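PDB 6Q78: GH26C from Muricauda sp. MAR_2010_75, which probably hydrolyses internal beta-1,4-mannosidic bonds of mannans, as a family 26 glycoside hydrolase built on a TIM barrel. Local coordinates for residues S205-L210 and L260-M265; D61-T66 and G215-I220; Y195-L200 and W249-T254. All coordinates share one frame; numbering follows the deposited sequence.

Contact 1 of 3, residues S205-L210 and L260-M265; sequences SFTKSL and LSVNNM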
ATOM      1  N   SER A 205     -16.826  -8.218  -3.840  1.00  9.86           N
ATOM      2  CA  SER A 205     -17.954  -7.529  -4.452  1.00  8.61           C
ATOM      3  C   SER A 205     -17.664  -6.037  -4.574  1.00 11.13           C
ATOM      4  O   SER A 205     -17.980  -5.418  -5.608  1.00 10.24           O
ATOM      5  CB  SER A 205     -19.254  -7.809  -3.694  1.00 13.10           C
ATOM      6  OG  SER A 205     -19.229  -7.223  -2.421  1.00 26.70           O
ATOM      7  N   PHE A 206     -17.012  -5.446  -3.567  1.00  9.68           N
ATOM      8  CA  PHE A 206     -16.641  -4.042  -3.695  1.00  8.33           C
ATOM      9  C   PHE A 206     -15.661  -3.863  -4.841  1.00  9.98           C
ATOM     10  O   PHE A 206     -15.799  -2.938  -5.664  1.00  9.76           O
ATOM     11  CB  PHE A 206     -16.023  -3.537  -2.376  1.00  7.02           C
ATOM     12  CG  PHE A 206     -15.557  -2.111  -2.428  1.00  6.77           C
ATOM     13  CD1 PHE A 206     -14.268  -1.797  -2.832  1.00  7.37           C
ATOM     14  CD2 PHE A 206     -16.431  -1.076  -2.115  1.00  9.68           C
ATOM     15  CE1 PHE A 206     -13.847  -0.471  -2.860  1.00  9.68           C
ATOM     16  CE2 PHE A 206     -16.018   0.247  -2.177  1.00  7.60           C
ATOM     17  CZ  PHE A 206     -14.744   0.554  -2.541  1.00  8.23           C
ATOM     18  N   THR A 207     -14.623  -4.700  -4.872  1.00  7.09           N
ATOM     19  CA  THR A 207     -13.582  -4.526  -5.888  1.00  8.22           C
ATOM     20  C   THR A 207     -14.138  -4.713  -7.305  1.00  8.45           C
ATOM     21  O   THR A 207     -13.785  -3.954  -8.230  1.00  8.75           O
ATOM     22  CB  THR A 207     -12.459  -5.516  -5.594  1.00  7.06           C
ATOM     23  OG1 THR A 207     -11.872  -5.213  -4.319  1.00  7.50           O
ATOM     24  CG2 THR A 207     -11.347  -5.434  -6.655  1.00  9.96           C
ATOM     25  N   LYS A 208     -15.017  -5.704  -7.505  1.00  9.12           N
ATOM     26  CA  LYS A 208     -15.579  -5.923  -8.838  1.00 12.48           C
ATOM     27  C   LYS A 208     -16.610  -4.875  -9.216  1.00 11.74           C
ATOM     28  O   LYS A 208     -17.037  -4.860 -10.381  1.00 19.75           O
ATOM     29  CB  LYS A 208     -16.246  -7.274  -8.896  1.00 14.05           C
ATOM     30  CG  LYS A 208     -15.314  -8.426  -8.831  1.00 15.52           C
ATOM     31  CD  LYS A 208     -16.186  -9.687  -8.865  1.00 21.67           C
ATOM     32  CE  LYS A 208     -15.401 -10.903  -8.863  1.00 24.19           C
ATOM     33  NZ  LYS A 208     -16.398 -12.017  -8.998  1.00 30.82           N
ATOM     34  N   SER A 209     -16.999  -4.000  -8.288  1.00  9.59           N
ATOM     35  CA  SER A 209     -17.940  -2.925  -8.559  1.00 13.51           C
ATOM     36  C   SER A 209     -17.251  -1.675  -9.074  1.00 13.57           C
ATOM     37  O   SER A 209     -17.947  -0.736  -9.470  1.00 14.86           O
ATOM     38  CB  SER A 209     -18.739  -2.533  -7.299  1.00 13.56           C
ATOM     39  OG  SER A 209     -18.034  -1.597  -6.485  1.00 12.71           O
ATOM     40  N   LEU A 210     -15.911  -1.625  -9.051  1.00 10.03           N
ATOM     41  CA  LEU A 210     -15.180  -0.391  -9.352  1.00  8.04           C
ATOM     42  C   LEU A 210     -15.039  -0.249 -10.860  1.00 12.76           C
ATOM     43  O   LEU A 210     -14.108  -0.808 -11.455  1.00 12.70           O
ATOM     44  CB  LEU A 210     -13.796  -0.433  -8.708  1.00  7.25           C
ATOM     45  CG  LEU A 210     -13.789  -0.559  -7.199  1.00  8.58           C
ATOM     46  CD1 LEU A 210     -12.350  -0.757  -6.716  1.00 10.46           C
ATOM     47  CD2 LEU A 210     -14.396   0.737  -6.567  1.00  9.52           C
ATOM     48  N   LEU A 260     -13.646 -16.415  -6.097  1.00 13.37           N
ATOM     49  CA  LEU A 260     -14.460 -15.215  -6.280  1.00 11.86           C
ATOM     50  C   LEU A 260     -14.152 -14.489  -7.591  1.00 14.37           C
ATOM     51  O   LEU A 260     -14.712 -13.414  -7.842  1.00 15.10           O
ATOM     52  CB  LEU A 260     -14.292 -14.258  -5.085  1.00 10.72           C
ATOM     53  CG  LEU A 260     -14.617 -14.907  -3.746  1.00 12.27           C
ATOM     54  CD1 LEU A 260     -14.399 -13.908  -2.659  1.00 11.26           C
ATOM     55  CD2 LEU A 260     -16.055 -15.450  -3.723  1.00 16.50           C
ATOM     56  N   SER A 261     -13.271 -15.050  -8.417  1.00 11.29           N
ATOM     57  CA  SER A 261     -12.941 -14.516  -9.751  1.00 10.60           C
ATOM     58  C   SER A 261     -12.637 -13.024  -9.763  1.00 11.72           C
ATOM     59  O   SER A 261     -13.071 -12.292 -10.666  1.00 14.21           O
ATOM     60  CB  SER A 261     -14.028 -14.844 -10.773  1.00 15.00           C
ATOM     61  OG  SER A 261     -14.259 -16.245 -10.829  1.00 21.43           O
ATOM     62  N   VAL A 262     -11.838 -12.570  -8.796  1.00 10.63           N
ATOM     63  CA  VAL A 262     -11.423 -11.168  -8.779  1.00  9.96           C
ATOM     64  C   VAL A 262     -10.250 -11.027  -9.734  1.00 10.87           C
ATOM     65  O   VAL A 262      -9.158 -11.540  -9.475  1.00 13.29           O
ATOM     66  CB  VAL A 262     -11.032 -10.687  -7.382  1.00  9.50           C
ATOM     67  CG1 VAL A 262     -10.542  -9.221  -7.461  1.00 10.68           C
ATOM     68  CG2 VAL A 262     -12.250 -10.770  -6.440  1.00 10.96           C
ATOM     69  N   ASN A 263     -10.470 -10.323 -10.838  1.00  9.97           N
ATOM     70  CA  ASN A 263      -9.461 -10.216 -11.876  1.00 10.15           C
ATOM     71  C   ASN A 263      -8.826  -8.843 -11.966  1.00  8.75           C
ATOM     72  O   ASN A 263      -7.997  -8.619 -12.860  1.00 11.58           O
ATOM     73  CB  ASN A 263     -10.086 -10.603 -13.225  1.00 11.65           C
ATOM     74  CG  ASN A 263     -10.338 -12.075 -13.319  1.00 15.86           C
ATOM     75  OD1 ASN A 263      -9.564 -12.858 -12.775  1.00 14.17           O
ATOM     76  ND2 ASN A 263     -11.405 -12.476 -14.020  1.00 16.89           N
ATOM     77  N   ASN A 264      -9.182  -7.911 -11.074  1.00  9.42           N
ATOM     78  CA  ASN A 264      -8.618  -6.565 -11.120  1.00  8.81           C
ATOM     79  C   ASN A 264      -7.800  -6.259  -9.862  1.00  7.67           C
ATOM     80  O   ASN A 264      -7.896  -5.184  -9.274  1.00  8.20           O
ATOM     81  CB  ASN A 264      -9.703  -5.503 -11.386  1.00  8.04           C
ATOM     82  CG  ASN A 264     -10.862  -5.513 -10.374  1.00  8.16           C
ATOM     83  OD1 ASN A 264     -11.393  -6.558 -10.001  1.00  9.96           O
ATOM     84  ND2 ASN A 264     -11.296  -4.326  -9.987  1.00  7.60           N
ATOM     85  N   MET A 265      -6.973  -7.215  -9.440  1.00  9.62           N
ATOM     86  CA  MET A 265      -6.176  -7.101  -8.217  1.00  8.98           C
ATOM     87  C   MET A 265      -4.745  -7.560  -8.468  1.00 10.01           C
ATOM     88  O   MET A 265      -4.511  -8.629  -9.050  1.00 12.35           O
ATOM     89  CB  MET A 265      -6.790  -7.992  -7.126  1.00 12.21           C
ATOM     90  CG  MET A 265      -6.422  -7.654  -5.712  1.00 20.66           C
ATOM     91  SD  MET A 265      -7.544  -8.581  -4.609  1.00 12.88           S
ATOM     92  CE  MET A 265      -8.691  -7.333  -4.051  1.00 13.24           C
TER
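Asn264 sends the N-H of its amide into the end of helix 193-208, where ND2 lies 3.1 Å from Thr207 O in a nearly straight bond (174° at the hydrogen). The acceptor sits almost in the amide plane of Asn264; the donor stands above the carbonyl plane of Thr207, and Leu210 N reaches the same oxygen from the opposite face. Asparagine suits this place: its ND2 also bonds Val218 O, and one amide thus serves two backbone carbonyls. Around that bond the packing is close. Thr207 CG2, anti to the backbone N (OG1 at chi1 -63°), lies 3.5 Å from Asn264 ND2 and 4.0 Å from Val262 CG1, while OG1 turns back to Ile203 O of its own helix and has Met265 CE 3.8 Å away. On the looser side, toward solvent, where Ser261 is exposed and Lys208 partly so, the lysine stretches, extended beyond CG, past Val262 CG2, which lies 4.0 Å from its CE; its ammonium group ends near the Leu260 carbonyl, whose place in the model is doubtful, and so is the bond. The chemistry implies that a buried amide adds a second donor to a carbonyl at the helix end and ties it to the loop before strand 265-269.

Contact 2 of 3, residues D61-T66 and G215-I220; sequences DATEET and GALVPI
Glu65 and Ala216 meet because the glutamate chain folds over: CG lies anti to the carbonyl carbon, and a bend at chi2 (71°) swings the carboxylate back across the methyl of Ala216, with CD 3.6 Å from Ala216 CB. The same bend brings OE1 within 2.8 Å of a water that also donates to Leu217 O, at 2.7 Å, and accepts from Thr63 OG1, at 2.6 Å. This one molecule therefore links the start of helix 64-76 to the 215-220 loop, where no direct hydrogen bond crosses. Thr63 is the N-cap residue; its hydroxyl gives its proton to the water and receives that of Thr66, OG1 to OG1 at 2.8 Å, so both its roles are used. Away from the water the contact is mainly one of packing. The ring of Pro219 lies against the first turn, its CG 3.7 Å from Glu65 CB and its CB 3.4 Å from Thr66 OG1. A proline suits this place, since its compact ring covers the turn and its nitrogen brings no N-H needing a partner. Thr63 CG2 and Leu217 CD1 touch more loosely, at 4.2 Å. The loop leads directly into strand 220-223, Phe148 of helix 132-150 also packs on Pro219, and Thr66 reaches on to Leu266 of strand 265-269, placing the beginning of helix 64-76 beside two neighbouring strands of the barrel.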
ATOM      1  N   ASP A  61      -4.934 -14.305 -15.590  1.00 15.91           N
ATOM      2  CA  ASP A  61      -6.240 -13.995 -16.163  1.00 17.80           C
ATOM      3  C   ASP A  61      -6.736 -12.613 -15.760  1.00 15.16           C
ATOM      4  O   ASP A  61      -7.936 -12.328 -15.871  1.00 17.01           O
ATOM      5  CB  ASP A  61      -7.256 -15.066 -15.767  1.00 18.35           C
ATOM      6  CG  ASP A  61      -6.864 -16.447 -16.261  1.00 27.65           C
ATOM      7  OD1 ASP A  61      -6.473 -16.569 -17.436  1.00 30.14           O
ATOM      8  OD2 ASP A  61      -6.933 -17.412 -15.465  1.00 31.32           O
ATOM      9  N   ALA A  62      -5.836 -11.748 -15.301  1.00 11.86           N
ATOM     10  CA  ALA A  62      -6.218 -10.411 -14.873  1.00 11.64           C
ATOM     11  C   ALA A  62      -6.777  -9.582 -16.041  1.00 10.65           C
ATOM     12  O   ALA A  62      -6.523  -9.875 -17.222  1.00 12.77           O
ATOM     13  CB  ALA A  62      -4.986  -9.722 -14.288  1.00 12.27           C
ATOM     14  N   THR A  63      -7.523  -8.518 -15.708  1.00 10.56           N
ATOM     15  CA  THR A  63      -8.032  -7.642 -16.761  1.00 12.52           C
ATOM     16  C   THR A  63      -6.865  -6.971 -17.486  1.00 12.89           C
ATOM     17  O   THR A  63      -5.741  -6.857 -16.967  1.00 11.91           O
ATOM     18  CB  THR A  63      -8.952  -6.545 -16.217  1.00 11.72           C
ATOM     19  OG1 THR A  63      -8.194  -5.590 -15.456  1.00 12.98           O
ATOM     20  CG2 THR A  63     -10.093  -7.113 -15.318  1.00 12.84           C
ATOM     21  N   GLU A  64      -7.140  -6.514 -18.704  1.00 11.48           N
ATOM     22  CA  GLU A  64      -6.091  -5.875 -19.496  1.00 12.00           C
ATOM     23  C   GLU A  64      -5.465  -4.687 -18.770  1.00 11.56           C
ATOM     24  O   GLU A  64      -4.249  -4.487 -18.839  1.00 12.32           O
ATOM     25  CB  GLU A  64      -6.637  -5.480 -20.871  1.00 16.46           C
ATOM     26  CG  GLU A  64      -6.999  -6.695 -21.735  1.00 20.73           C
ATOM     27  N   GLU A  65      -6.273  -3.876 -18.081  1.00 11.79           N
ATOM     28  CA  GLU A  65      -5.726  -2.712 -17.389  1.00 11.27           C
ATOM     29  C   GLU A  65      -4.879  -3.122 -16.189  1.00  8.26           C
ATOM     30  O   GLU A  65      -3.955  -2.391 -15.808  1.00  8.87           O
ATOM     31  CB  GLU A  65      -6.850  -1.781 -16.909  1.00 11.72           C
ATOM     32  CG  GLU A  65      -7.602  -1.039 -18.024  1.00 12.09           C
ATOM     33  CD  GLU A  65      -8.501  -1.929 -18.876  1.00 15.52           C
ATOM     34  OE1 GLU A  65      -8.915  -3.047 -18.476  1.00 13.42           O
ATOM     35  OE2 GLU A  65      -8.807  -1.512 -20.018  1.00 20.67           O
ATOM     36  N   THR A  66      -5.195  -4.271 -15.548  1.00  9.10           N
ATOM     37  CA  THR A  66      -4.393  -4.750 -14.426  1.00  9.02           C
ATOM     38  C   THR A  66      -3.039  -5.252 -14.914  1.00  9.58           C
ATOM     39  O   THR A  66      -2.016  -4.994 -14.273  1.00 10.15           O
ATOM     40  CB  THR A  66      -5.171  -5.852 -13.690  1.00  9.75           C
ATOM     41  OG1 THR A  66      -6.453  -5.345 -13.300  1.00  8.66           O
ATOM     42  CG2 THR A  66      -4.437  -6.352 -12.444  1.00 10.43           C
ATOM     43  N   GLY A 215     -15.378   2.710 -18.532  1.00 13.05           N
ATOM     44  CA  GLY A 215     -16.036   1.423 -18.616  1.00 14.71           C
ATOM     45  C   GLY A 215     -15.199   0.237 -18.183  1.00 14.54           C
ATOM     46  O   GLY A 215     -15.721  -0.881 -18.136  1.00 17.50           O
ATOM     47  N   ALA A 216     -13.932   0.438 -17.842  1.00 13.39           N
ATOM     48  CA  ALA A 216     -13.083  -0.657 -17.405  1.00 10.22           C
ATOM     49  C   ALA A 216     -13.113  -0.781 -15.878  1.00 12.75           C
ATOM     50  O   ALA A 216     -13.287   0.208 -15.158  1.00 11.58           O
ATOM     51  CB  ALA A 216     -11.622  -0.382 -17.786  1.00 14.47           C
ATOM     52  N   LEU A 217     -12.865  -1.995 -15.390  1.00 10.87           N
ATOM     53  CA  LEU A 217     -12.639  -2.189 -13.958  1.00  8.75           C
ATOM     54  C   LEU A 217     -11.348  -1.514 -13.493  1.00  8.87           C
ATOM     55  O   LEU A 217     -10.310  -1.567 -14.158  1.00  9.69           O
ATOM     56  CB  LEU A 217     -12.587  -3.690 -13.613  1.00 11.17           C
ATOM     57  CG  LEU A 217     -13.917  -4.435 -13.780  1.00 13.72           C
ATOM     58  CD1 LEU A 217     -13.751  -5.934 -13.524  1.00 19.39           C
ATOM     59  CD2 LEU A 217     -14.915  -3.852 -12.801  1.00 24.31           C
ATOM     60  N   VAL A 218     -11.403  -0.907 -12.313  1.00  9.48           N
ATOM     61  CA  VAL A 218     -10.256  -0.217 -11.731  1.00  9.49           C
ATOM     62  C   VAL A 218      -9.300  -1.257 -11.156  1.00  7.93           C
ATOM     63  O   VAL A 218      -9.676  -1.982 -10.212  1.00  8.56           O
ATOM     64  CB  VAL A 218     -10.700   0.714 -10.593  1.00  8.26           C
ATOM     65  CG1 VAL A 218      -9.469   1.362  -9.937  1.00  7.91           C
ATOM     66  CG2 VAL A 218     -11.688   1.760 -11.114  1.00 12.07           C
ATOM     67  N   PRO A 219      -8.053  -1.358 -11.628  1.00  7.20           N
ATOM     68  CA  PRO A 219      -7.100  -2.261 -10.957  1.00  7.74           C
ATOM     69  C   PRO A 219      -6.745  -1.717  -9.593  1.00  8.21           C
ATOM     70  O   PRO A 219      -6.521  -0.518  -9.436  1.00  9.37           O
ATOM     71  CB  PRO A 219      -5.875  -2.259 -11.887  1.00 10.49           C
ATOM     72  CG  PRO A 219      -6.456  -1.802 -13.242  1.00  8.33           C
ATOM     73  CD  PRO A 219      -7.494  -0.784 -12.866  1.00  7.81           C
ATOM     74  N   ILE A 220      -6.715  -2.605  -8.594  1.00  7.40           N
ATOM     75  CA  ILE A 220      -6.222  -2.171  -7.298  1.00  8.51           C
ATOM     76  C   ILE A 220      -5.093  -3.074  -6.836  1.00  8.04           C
ATOM     77  O   ILE A 220      -5.065  -4.279  -7.127  1.00  8.40           O
ATOM     78  CB  ILE A 220      -7.330  -2.080  -6.237  1.00  9.98           C
ATOM     79  CG1 ILE A 220      -7.906  -3.441  -5.919  1.00  9.28           C
ATOM     80  CG2 ILE A 220      -8.438  -1.047  -6.628  1.00  9.46           C
ATOM     81  CD1 ILE A 220      -8.681  -3.442  -4.612  1.00 11.15           C
TER
HETATM   82  O   HOH W   1      -9.785  -3.525 -15.910  1.00 12.54           O

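Contact 3 of 3, residues Y195-L200 and W249-T254; sequences YYKQKL and WQFTVT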
ATOM      1  N   TYR A 195     -16.779 -16.729   8.758  1.00 11.66           N
ATOM      2  CA  TYR A 195     -16.797 -15.275   8.933  1.00 11.20           C
ATOM      3  C   TYR A 195     -15.764 -14.601   8.039  1.00 10.06           C
ATOM      4  O   TYR A 195     -16.042 -13.571   7.388  1.00 10.15           O
ATOM      5  CB  TYR A 195     -16.471 -14.985  10.400  1.00 11.97           C
ATOM      6  CG  TYR A 195     -16.264 -13.537  10.781  1.00 11.01           C
ATOM      7  CD1 TYR A 195     -15.015 -12.954  10.712  1.00 10.20           C
ATOM      8  CD2 TYR A 195     -17.301 -12.769  11.272  1.00 13.48           C
ATOM      9  CE1 TYR A 195     -14.802 -11.645  11.098  1.00 10.95           C
ATOM     10  CE2 TYR A 195     -17.093 -11.433  11.650  1.00 10.14           C
ATOM     11  CZ  TYR A 195     -15.832 -10.900  11.576  1.00 12.46           C
ATOM     12  OH  TYR A 195     -15.618  -9.593  11.959  1.00 12.09           O
ATOM     13  N   TYR A 196     -14.554 -15.159   8.008  1.00  9.57           N
ATOM     14  CA  TYR A 196     -13.498 -14.558   7.191  1.00  9.05           C
ATOM     15  C   TYR A 196     -13.815 -14.676   5.697  1.00 10.45           C
ATOM     16  O   TYR A 196     -13.590 -13.724   4.932  1.00  9.05           O
ATOM     17  CB  TYR A 196     -12.167 -15.242   7.508  1.00  9.55           C
ATOM     18  CG  TYR A 196     -11.013 -14.706   6.714  1.00  8.67           C
ATOM     19  CD1 TYR A 196     -10.723 -13.341   6.732  1.00  8.19           C
ATOM     20  CD2 TYR A 196     -10.212 -15.543   5.933  1.00  8.80           C
ATOM     21  CE1 TYR A 196      -9.658 -12.812   6.007  1.00  8.11           C
ATOM     22  CE2 TYR A 196      -9.106 -15.018   5.198  1.00  8.46           C
ATOM     23  CZ  TYR A 196      -8.867 -13.649   5.247  1.00  7.98           C
ATOM     24  OH  TYR A 196      -7.848 -13.062   4.540  1.00  9.49           O
ATOM     25  N   LYS A 197     -14.348 -15.815   5.260  1.00  9.74           N
ATOM     26  CA  LYS A 197     -14.751 -15.932   3.861  1.00  9.68           C
ATOM     27  C   LYS A 197     -15.771 -14.867   3.500  1.00 10.00           C
ATOM     28  O   LYS A 197     -15.701 -14.295   2.411  1.00 10.54           O
ATOM     29  CB  LYS A 197     -15.267 -17.338   3.555  1.00 11.04           C
ATOM     30  CG  LYS A 197     -14.144 -18.384   3.498  1.00 13.74           C
ATOM     31  CD  LYS A 197     -14.623 -19.777   3.036  1.00 18.26           C
ATOM     32  CE  LYS A 197     -15.591 -20.439   3.943  1.00 27.24           C
ATOM     33  NZ  LYS A 197     -15.805 -21.780   3.291  1.00 26.36           N
ATOM     34  N   GLN A 198     -16.712 -14.563   4.415  1.00  9.98           N
ATOM     35  CA  GLN A 198     -17.698 -13.520   4.127  1.00  9.73           C
ATOM     36  C   GLN A 198     -17.033 -12.161   3.974  1.00 10.38           C
ATOM     37  O   GLN A 198     -17.443 -11.361   3.123  1.00 10.34           O
ATOM     38  CB  GLN A 198     -18.776 -13.507   5.218  1.00 12.14           C
ATOM     39  CG  GLN A 198     -20.027 -12.717   4.832  1.00 21.90           C
ATOM     40  CD  GLN A 198     -19.827 -11.213   4.879  0.36 11.63           C
ATOM     41  OE1 GLN A 198     -19.228 -10.677   5.813  0.40 10.65           O
ATOM     42  NE2 GLN A 198     -20.325 -10.520   3.852  0.75 27.99           N
ATOM     43  N   LYS A 199     -16.008 -11.874   4.781  1.00  8.54           N
ATOM     44  CA  LYS A 199     -15.290 -10.605   4.611  1.00  8.01           C
ATOM     45  C   LYS A 199     -14.596 -10.540   3.254  1.00  7.76           C
ATOM     46  O   LYS A 199     -14.587  -9.489   2.595  1.00  9.70           O
ATOM     47  CB  LYS A 199     -14.254 -10.420   5.721  1.00  8.29           C
ATOM     48  CG  LYS A 199     -14.810 -10.365   7.143  1.00  8.10           C
ATOM     49  CD  LYS A 199     -15.962  -9.361   7.288  1.00  9.42           C
ATOM     50  CE  LYS A 199     -16.288  -9.198   8.790  1.00 10.51           C
ATOM     51  NZ  LYS A 199     -17.416  -8.206   8.994  1.00 12.46           N
ATOM     52  N   LEU A 200     -13.961 -11.649   2.831  1.00  7.91           N
ATOM     53  CA  LEU A 200     -13.345 -11.660   1.499  1.00  7.78           C
ATOM     54  C   LEU A 200     -14.394 -11.504   0.405  1.00  7.99           C
ATOM     55  O   LEU A 200     -14.137 -10.870  -0.626  1.00  8.65           O
ATOM     56  CB  LEU A 200     -12.528 -12.938   1.284  1.00  9.00           C
ATOM     57  CG  LEU A 200     -11.353 -13.073   2.260  1.00  7.89           C
ATOM     58  CD1 LEU A 200     -10.649 -14.360   1.838  1.00 10.28           C
ATOM     59  CD2 LEU A 200     -10.392 -11.885   2.196  1.00  7.99           C
ATOM     60  N   TRP A 249      -2.101 -16.320   3.865  1.00  9.42           N
ATOM     61  CA  TRP A 249      -1.865 -15.586   2.625  1.00  8.78           C
ATOM     62  C   TRP A 249      -2.292 -16.402   1.407  1.00 12.05           C
ATOM     63  O   TRP A 249      -2.950 -15.880   0.497  1.00 11.34           O
ATOM     64  CB  TRP A 249      -0.390 -15.212   2.515  1.00 12.22           C
ATOM     65  CG  TRP A 249      -0.165 -13.720   2.547  1.00 21.87           C
ATOM     66  CD1 TRP A 249      -0.035 -12.954   3.665  1.00 22.53           C
ATOM     67  CD2 TRP A 249      -0.087 -12.807   1.429  1.00 10.96           C
ATOM     68  NE1 TRP A 249       0.148 -11.635   3.324  1.00 22.40           N
ATOM     69  CE2 TRP A 249       0.117 -11.519   1.962  1.00 16.58           C
ATOM     70  CE3 TRP A 249      -0.114 -12.963   0.022  1.00 13.05           C
ATOM     71  CZ2 TRP A 249       0.264 -10.400   1.145  1.00 12.08           C
ATOM     72  CZ3 TRP A 249       0.004 -11.867  -0.752  1.00 26.34           C
ATOM     73  CH2 TRP A 249       0.219 -10.611  -0.200  1.00 14.36           C
ATOM     74  N   GLN A 250      -1.895 -17.682   1.357  1.00 10.31           N
ATOM     75  CA  GLN A 250      -2.202 -18.486   0.178  1.00 11.65           C
ATOM     76  C   GLN A 250      -3.699 -18.734   0.064  1.00 13.51           C
ATOM     77  O   GLN A 250      -4.262 -18.679  -1.039  1.00 11.46           O
ATOM     78  CB  GLN A 250      -1.410 -19.791   0.189  1.00 12.43           C
ATOM     79  CG  GLN A 250       0.096 -19.535   0.115  1.00 10.87           C
ATOM     80  CD  GLN A 250       0.887 -20.819   0.138  1.00 15.44           C
ATOM     81  OE1 GLN A 250       0.367 -21.879   0.486  1.00 20.64           O
ATOM     82  NE2 GLN A 250       2.173 -20.727  -0.213  1.00 15.30           N
ATOM     83  N   PHE A 251      -4.360 -19.022   1.189  1.00 11.29           N
ATOM     84  CA  PHE A 251      -5.805 -19.170   1.154  1.00 10.58           C
ATOM     85  C   PHE A 251      -6.458 -17.899   0.637  1.00 11.45           C
ATOM     86  O   PHE A 251      -7.374 -17.957  -0.208  1.00 11.89           O
ATOM     87  CB  PHE A 251      -6.377 -19.489   2.534  1.00 11.42           C
ATOM     88  CG  PHE A 251      -7.855 -19.466   2.536  1.00 10.82           C
ATOM     89  CD1 PHE A 251      -8.563 -20.580   2.105  1.00 17.79           C
ATOM     90  CD2 PHE A 251      -8.538 -18.325   2.920  1.00 11.30           C
ATOM     91  CE1 PHE A 251      -9.939 -20.538   2.045  1.00 15.25           C
ATOM     92  CE2 PHE A 251      -9.913 -18.276   2.856  1.00 13.87           C
ATOM     93  CZ  PHE A 251     -10.614 -19.376   2.421  1.00 15.09           C
ATOM     94  N   THR A 252      -5.983 -16.742   1.100  1.00 11.35           N
ATOM     95  CA  THR A 252      -6.628 -15.478   0.752  1.00 10.67           C
ATOM     96  C   THR A 252      -6.476 -15.179  -0.730  1.00 10.88           C
ATOM     97  O   THR A 252      -7.446 -14.790  -1.402  1.00 10.52           O
ATOM     98  CB  THR A 252      -6.017 -14.359   1.596  1.00  8.67           C
ATOM     99  OG1 THR A 252      -6.289 -14.640   2.973  1.00 10.20           O
ATOM    100  CG2 THR A 252      -6.629 -13.024   1.267  1.00 10.22           C
ATOM    101  N   VAL A 253      -5.255 -15.319  -1.253  1.00  8.51           N
ATOM    102  CA  VAL A 253      -5.068 -15.053  -2.684  1.00  8.99           C
ATOM    103  C   VAL A 253      -5.936 -15.981  -3.526  1.00 12.05           C
ATOM    104  O   VAL A 253      -6.608 -15.550  -4.478  1.00 13.27           O
ATOM    105  CB  VAL A 253      -3.583 -15.179  -3.042  1.00  8.73           C
ATOM    106  CG1 VAL A 253      -3.388 -15.142  -4.562  1.00 13.01           C
ATOM    107  CG2 VAL A 253      -2.827 -14.038  -2.376  1.00 11.44           C
ATOM    108  N   THR A 254      -5.909 -17.286  -3.214  1.00 11.00           N
ATOM    109  CA  THR A 254      -6.647 -18.239  -4.027  1.00 12.50           C
ATOM    110  C   THR A 254      -8.146 -18.016  -3.925  1.00 11.32           C
ATOM    111  O   THR A 254      -8.867 -18.145  -4.924  1.00 12.17           O
ATOM    112  CB  THR A 254      -6.235 -19.644  -3.598  1.00 15.57           C
ATOM    113  OG1 THR A 254      -4.832 -19.820  -3.881  1.00 19.57           O
ATOM    114  CG2 THR A 254      -7.037 -20.725  -4.318  1.00 21.55           C
TER
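This is a helix-helix contact in the outer layer of the TIM barrel, between helix 193-208 and helix 242-259, which precede the adjacent parallel strands 220-223 and 265-269. The short helical segments cross at -45°, and their axes come no closer than 11.3 Å, a wide spacing that is filled by large side chains. Phe251 and Tyr196 both leave their helices with CG anti to the backbone N (chi1 173° and 180°), so that each ring extends toward the other helix and the two slide past one another in opposite directions. They meet edge to edge, Tyr196 CE2 lying 4.1 Å from Phe251 CD2. The rim of Phe251 also receives the aliphatic part of Lys197, whose CG is 3.8 Å from Phe251 CZ; a lysine fits here because its methylene groups meet the ring's edge while the chain turns its amine away from Phe251. Leu200 has several neighbours: its CD1 approaches the Phe251 ring obliquely, its CD2 rests 4.0 Å from Thr252 CG2, and its CG lies over one face of the Tyr196 ring, toward the rim, within its own helix. His193 and Tyr255 extend the aromatic cluster around Phe251. Replacing Tyr196 with a phenylalanine would probably keep most of the ring packing but leave Thr252 OG1 without its donor across the interface, removing this hydrogen bond between the two helices. Threonine can serve as acceptor there because its own proton goes to Leu248 O one turn back, and Tyr196 OH donates at 2.7 Å to Thr252 OG1, which lies at the edge of the tyrosine ring, in its plane.

Overall arrangement
Contacts 1 and 3 share helix 193-208: contact 3 packs an earlier part of it against helix 242-259, whereas contact 1 holds its end to the loop that follows that same partner helix. Contact 2 brings in the beginning of helix 64-76 and touches contact 1 through Asn264 and also where Leu210 O probably accepts a hydrogen bond from Val218 N. Contact 3 is the buried one, with aromatic and aliphatic packing and a single hydroxyl pair. The other two are partly buried and depend more on backbone carbonyls, which a side-chain amide takes up in contact 1 and a water in contact 2. Contacts 2 and 3 do not touch; their nearest atoms are about 10 Å apart.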